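Local atomic coordinates of lysine-specific demethylase REF6 (Arabidopsis thaliana, PDB entry 6A58), a protein that removes the H3K27me3 and H3K27me2 methyl marks from histone H3 and binds specific DNA sequences through four C2H2-type zinc fingers. Residues Gly102-Tyr106 / Thr116-Val120. Numbering follows the deposited sequence.
Sequences GARPY and TFRFV
Tyr106 lays its ring along the turn that follows strand 116-117, and Val120 packs onto one face of it, with CB 4.1 Å from the centre of the Tyr106 ring in a CH-pi contact. Arg118 O lies at the ring edge instead, 3.6 Å from Tyr106 CE2. One water joins the phenol to the turn, bonding to Tyr106 OH and accepting from Val120 N. In the backbone, Tyr106 and Phe117 form an antiparallel hydrogen-bonded pair: Phe117 N reaches Tyr106 O at 2.8 Å, and Tyr106 N returns a longer bond of 3.3 Å to Phe117 O. Arg104, bent at chi2 (-75°) and chi3 (-69°), folds its guanidinium back over the Phe117-Arg118 peptide. From there NH1 donates to Thr116 O at 2.8 Å, approaching from above the carbonyl plane, while NE makes a weak bond to Thr116 OG1. The Arg118 guanidinium stands steeply to that of Arg104, their planes 75° apart, with the two NH2 atoms only 3.3 Å from each other. Phe117 also meets the ring of zinc ligand His126. Arg104, from the linker after helix 90-101, thus holds the start of strand 116-117, while Tyr106 opens the beta hairpin and packs on the turn into helix 120-129, as in the beta-beta-alpha fold of a classical C2H2 zinc finger.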
loop_
_atom_site.group_PDB
_atom_site.type_symbol
_atom_site.label_atom_id
_atom_site.label_comp_id
_atom_site.label_asym_id
_atom_site.label_seq_id
_atom_site.Cartn_x
_atom_site.Cartn_y
_atom_site.Cartn_z
ATOM N N GLY A 102 -16.310 -9.193 -13.849
ATOM C CA GLY A 102 -15.961 -9.289 -15.268
ATOM C C GLY A 102 -15.806 -7.946 -15.963
ATOM O O GLY A 102 -15.721 -7.896 -17.189
ATOM N N ALA A 103 -15.743 -6.862 -15.186
ATOM C CA ALA A 103 -15.640 -5.516 -15.751
ATOM C C ALA A 103 -14.291 -5.320 -16.439
ATOM O O ALA A 103 -13.262 -5.743 -15.913
ATOM C CB ALA A 103 -15.825 -4.475 -14.659
ATOM N N ARG A 104 -14.313 -4.690 -17.614
ATOM C CA ARG A 104 -13.103 -4.320 -18.354
ATOM C C ARG A 104 -13.249 -2.833 -18.701
ATOM O O ARG A 104 -13.631 -2.498 -19.823
ATOM C CB ARG A 104 -12.947 -5.161 -19.632
ATOM C CG ARG A 104 -13.006 -6.672 -19.449
ATOM C CD ARG A 104 -11.746 -7.244 -18.831
ATOM N NE ARG A 104 -10.572 -7.176 -19.713
ATOM C CZ ARG A 104 -9.396 -7.758 -19.457
ATOM N NH1 ARG A 104 -8.387 -7.631 -20.310
ATOM N NH2 ARG A 104 -9.211 -8.481 -18.357
ATOM N N PRO A 105 -12.970 -1.934 -17.731
ATOM C CA PRO A 105 -13.314 -0.510 -17.928
ATOM C C PRO A 105 -12.535 0.243 -19.009
ATOM O O PRO A 105 -13.035 1.248 -19.529
ATOM C CB PRO A 105 -13.013 0.116 -16.556
ATOM C CG PRO A 105 -12.990 -1.021 -15.592
ATOM C CD PRO A 105 -12.434 -2.168 -16.377
ATOM N N TYR A 106 -11.331 -0.225 -19.325
ATOM C CA TYR A 106 -10.411 0.504 -20.193
ATOM C C TYR A 106 -10.426 -0.119 -21.578
ATOM O O TYR A 106 -10.041 -1.276 -21.745
ATOM C CB TYR A 106 -9.018 0.505 -19.567
ATOM C CG TYR A 106 -9.078 0.921 -18.116
ATOM C CD1 TYR A 106 -9.226 2.262 -17.762
ATOM C CD2 TYR A 106 -9.052 -0.028 -17.091
ATOM C CE1 TYR A 106 -9.319 2.648 -16.435
ATOM C CE2 TYR A 106 -9.145 0.348 -15.760
ATOM C CZ TYR A 106 -9.279 1.689 -15.436
ATOM O OH TYR A 106 -9.376 2.067 -14.123
ATOM N N THR A 116 -9.584 -4.632 -24.573
ATOM C CA THR A 116 -10.044 -4.117 -23.278
ATOM C C THR A 116 -9.139 -4.585 -22.141
ATOM O O THR A 116 -8.436 -5.596 -22.267
ATOM C CB THR A 116 -11.481 -4.554 -22.949
ATOM O OG1 THR A 116 -11.504 -5.962 -22.677
ATOM C CG2 THR A 116 -12.434 -4.225 -24.093
ATOM N N PHE A 117 -9.172 -3.846 -21.033
ATOM C CA PHE A 117 -8.295 -4.095 -19.878
ATOM C C PHE A 117 -9.057 -3.924 -18.569
ATOM O O PHE A 117 -9.982 -3.114 -18.486
ATOM C CB PHE A 117 -7.074 -3.164 -19.936
ATOM C CG PHE A 117 -6.361 -3.230 -21.247
ATOM C CD1 PHE A 117 -5.376 -4.183 -21.460
ATOM C CD2 PHE A 117 -6.733 -2.396 -22.300
ATOM C CE1 PHE A 117 -4.740 -4.278 -22.688
ATOM C CE2 PHE A 117 -6.104 -2.491 -23.531
ATOM C CZ PHE A 117 -5.109 -3.434 -23.722
ATOM N N ARG A 118 -8.677 -4.719 -17.568
ATOM C CA ARG A 118 -9.303 -4.685 -16.244
ATOM C C ARG A 118 -8.669 -3.632 -15.340
ATOM O O ARG A 118 -9.369 -3.009 -14.537
ATOM C CB ARG A 118 -9.205 -6.058 -15.573
ATOM C CG ARG A 118 -10.043 -6.190 -14.306
ATOM C CD ARG A 118 -9.988 -7.588 -13.701
ATOM N NE ARG A 118 -10.123 -8.648 -14.700
ATOM C CZ ARG A 118 -11.243 -8.962 -15.355
ATOM N NH1 ARG A 118 -12.393 -8.302 -15.157
ATOM N NH2 ARG A 118 -11.209 -9.951 -16.247
ATOM N N PHE A 119 -7.350 -3.467 -15.452
ATOM C CA PHE A 119 -6.588 -2.519 -14.634
ATOM C C PHE A 119 -5.978 -1.448 -15.533
ATOM O O PHE A 119 -5.580 -1.737 -16.663
ATOM C CB PHE A 119 -5.469 -3.231 -13.859
ATOM C CG PHE A 119 -5.876 -4.544 -13.239
ATOM C CD1 PHE A 119 -7.070 -4.665 -12.530
ATOM C CD2 PHE A 119 -5.049 -5.660 -13.344
ATOM C CE1 PHE A 119 -7.433 -5.877 -11.954
ATOM C CE2 PHE A 119 -5.410 -6.872 -12.768
ATOM C CZ PHE A 119 -6.605 -6.981 -12.074
ATOM N N VAL A 120 -5.904 -0.219 -15.026
ATOM C CA VAL A 120 -5.365 0.907 -15.798
ATOM C C VAL A 120 -3.880 0.726 -16.156
ATOM O O VAL A 120 -3.458 1.148 -17.231
ATOM C CB VAL A 120 -5.605 2.268 -15.088
ATOM C CG1 VAL A 120 -4.697 2.441 -13.875
ATOM C CG2 VAL A 120 -5.424 3.423 -16.065
HETATM O O HOH W 1 -7.411 0.333 -12.607
#